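Local coordinates for protein beta-1,4-exocellulase (Thermobifida fusca, PDB 4B4H) that probably hydrolyses cellulose as a family 6 cellobiohydrolase, releasing cellobiose from chain ends, with this chain forming its catalytic domain, at residues I132-S137 against N165-A170. Residues are numbered along the deposited sequence; the frame is centred on the assembly and turned at random.
Sequences IIEIDS and NGVGYA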
loop_
_atom_site.group_PDB
_atom_site.type_symbol
_atom_site.label_atom_id
_atom_site.label_comp_id
_atom_site.label_asym_id
_atom_site.label_seq_id
_atom_site.Cartn_x
_atom_site.Cartn_y
_atom_site.Cartn_z
ATOM N N ILE A 132 3.116 4.297 -8.088
ATOM C CA ILE A 132 3.255 4.085 -6.646
ATOM C C ILE A 132 4.693 3.662 -6.341
ATOM O O ILE A 132 5.130 2.614 -6.777
ATOM C CB ILE A 132 2.198 3.087 -6.101
ATOM C CG1 ILE A 132 0.784 3.692 -6.200
ATOM C CG2 ILE A 132 2.464 2.729 -4.649
ATOM C CD1 ILE A 132 -0.020 3.150 -7.339
ATOM N N ILE A 133 5.414 4.481 -5.576
ATOM C CA ILE A 133 6.866 4.287 -5.450
ATOM C C ILE A 133 7.253 3.482 -4.199
ATOM O O ILE A 133 7.278 4.026 -3.083
ATOM C CB ILE A 133 7.662 5.619 -5.451
ATOM C CG1 ILE A 133 7.335 6.510 -6.662
ATOM C CG2 ILE A 133 9.172 5.358 -5.404
ATOM C CD1 ILE A 133 7.337 5.836 -8.016
ATOM N N GLU A 134 7.593 2.209 -4.428
ATOM C CA GLU A 134 8.284 1.308 -3.472
ATOM C C GLU A 134 7.633 1.084 -2.103
ATOM O O GLU A 134 7.965 1.751 -1.110
ATOM C CB GLU A 134 9.788 1.670 -3.360
ATOM C CG GLU A 134 10.587 1.523 -4.664
ATOM C CD GLU A 134 10.746 0.072 -5.124
ATOM O OE1 GLU A 134 10.433 -0.854 -4.348
ATOM O OE2 GLU A 134 11.142 -0.172 -6.284
ATOM N N ILE A 135 6.687 0.152 -2.052
ATOM C CA ILE A 135 6.013 -0.108 -0.792
ATOM C C ILE A 135 6.955 -0.833 0.163
ATOM O O ILE A 135 7.961 -1.428 -0.255
ATOM C CB ILE A 135 4.675 -0.874 -0.976
ATOM C CG1 ILE A 135 4.916 -2.246 -1.620
ATOM C CG2 ILE A 135 3.659 -0.020 -1.741
ATOM C CD1 ILE A 135 3.700 -3.144 -1.614
ATOM N N ASP A 136 6.647 -0.774 1.452
ATOM C CA ASP A 136 7.426 -1.509 2.461
ATOM C C ASP A 136 8.926 -1.170 2.362
ATOM O O ASP A 136 9.774 -2.080 2.456
ATOM C CB ASP A 136 7.212 -3.027 2.326
ATOM C CG ASP A 136 7.817 -3.801 3.476
ATOM O OD1 ASP A 136 7.934 -3.243 4.582
ATOM O OD2 ASP A 136 8.203 -4.968 3.282
ATOM N N SER A 137 9.256 0.107 2.180
ATOM C CA SER A 137 10.651 0.538 2.016
ATOM C C SER A 137 11.095 1.496 3.115
ATOM O O SER A 137 11.395 1.073 4.228
ATOM C CB SER A 137 10.902 1.131 0.614
ATOM O OG SER A 137 10.090 2.266 0.351
ATOM N N ASN A 165 18.614 6.094 -2.004
ATOM C CA ASN A 165 19.115 6.396 -3.343
ATOM C C ASN A 165 18.322 5.729 -4.466
ATOM O O ASN A 165 18.173 6.315 -5.534
ATOM C CB ASN A 165 20.593 6.023 -3.465
ATOM C CG ASN A 165 21.495 6.969 -2.700
ATOM O OD1 ASN A 165 21.156 8.121 -2.456
ATOM N ND2 ASN A 165 22.675 6.480 -2.328
ATOM N N GLY A 166 17.838 4.506 -4.221
ATOM C CA GLY A 166 16.974 3.807 -5.177
ATOM C C GLY A 166 15.715 4.615 -5.418
ATOM O O GLY A 166 15.406 4.948 -6.562
ATOM N N VAL A 167 15.008 4.924 -4.334
ATOM C CA VAL A 167 13.791 5.736 -4.389
ATOM C C VAL A 167 14.028 7.081 -5.079
ATOM O O VAL A 167 13.231 7.477 -5.938
ATOM C CB VAL A 167 13.182 5.932 -2.983
ATOM C CG1 VAL A 167 12.124 7.023 -3.001
ATOM C CG2 VAL A 167 12.606 4.627 -2.460
ATOM N N GLY A 168 15.116 7.774 -4.715
ATOM C CA GLY A 168 15.473 9.037 -5.363
ATOM C C GLY A 168 15.552 8.901 -6.860
ATOM O O GLY A 168 14.977 9.712 -7.597
ATOM N N TYR A 169 16.262 7.861 -7.294
ATOM C CA TYR A 169 16.441 7.562 -8.693
ATOM C C TYR A 169 15.116 7.420 -9.460
ATOM O O TYR A 169 14.959 8.012 -10.547
ATOM C CB TYR A 169 17.363 6.331 -8.854
ATOM C CG TYR A 169 17.814 6.133 -10.281
ATOM C CD1 TYR A 169 18.739 7.011 -10.859
ATOM C CD2 TYR A 169 17.301 5.102 -11.069
ATOM C CE1 TYR A 169 19.137 6.873 -12.169
ATOM C CE2 TYR A 169 17.701 4.944 -12.390
ATOM C CZ TYR A 169 18.628 5.843 -12.929
ATOM O OH TYR A 169 19.073 5.757 -14.237
ATOM N N ALA A 170 14.162 6.703 -8.852
ATOM C CA ALA A 170 12.867 6.421 -9.479
ATOM C C ALA A 170 12.103 7.726 -9.585
ATOM O O ALA A 170 11.503 8.017 -10.614
ATOM C CB ALA A 170 12.065 5.392 -8.688
#
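E134 and V167 bring the two backbones closest, 7.1 Å between their CA atoms, where strand 127-133 runs out into a loop and passes helix 162-175. The valine works with both of its methyls. A chi1 of 167° swings V167 CG1 across from the backbone N, and it meets I133 CG2 at 4.2 Å. The other methyl, V167 CG2, lies 4.2 Å from E134 CB and 4.5 Å from S137 OG. That same I133 methyl also reaches A170 one helical turn further on, I133 CG2 standing 4.4 Å from A170 CB. E134 meets V167 with the aliphatic part of its side chain, CB and CG; the chain then bends at chi2 (-68°), and its carboxylate is bound by Y106 OH and the backbone N of N83. S137 turns its hydroxyl back on the loop and donates to E134 O over 2.6 Å, tilted 34° from the carbonyl plane. The same loop carries D136, the predicted proton donor, whose OD2 lies close to OD1 of D88. No hydrogen bond joins the two segments, so a buried aliphatic seam packs the helix against a central parallel strand of the family 6 barrel, while the loop's own carbonyl satisfies the S137 hydroxyl.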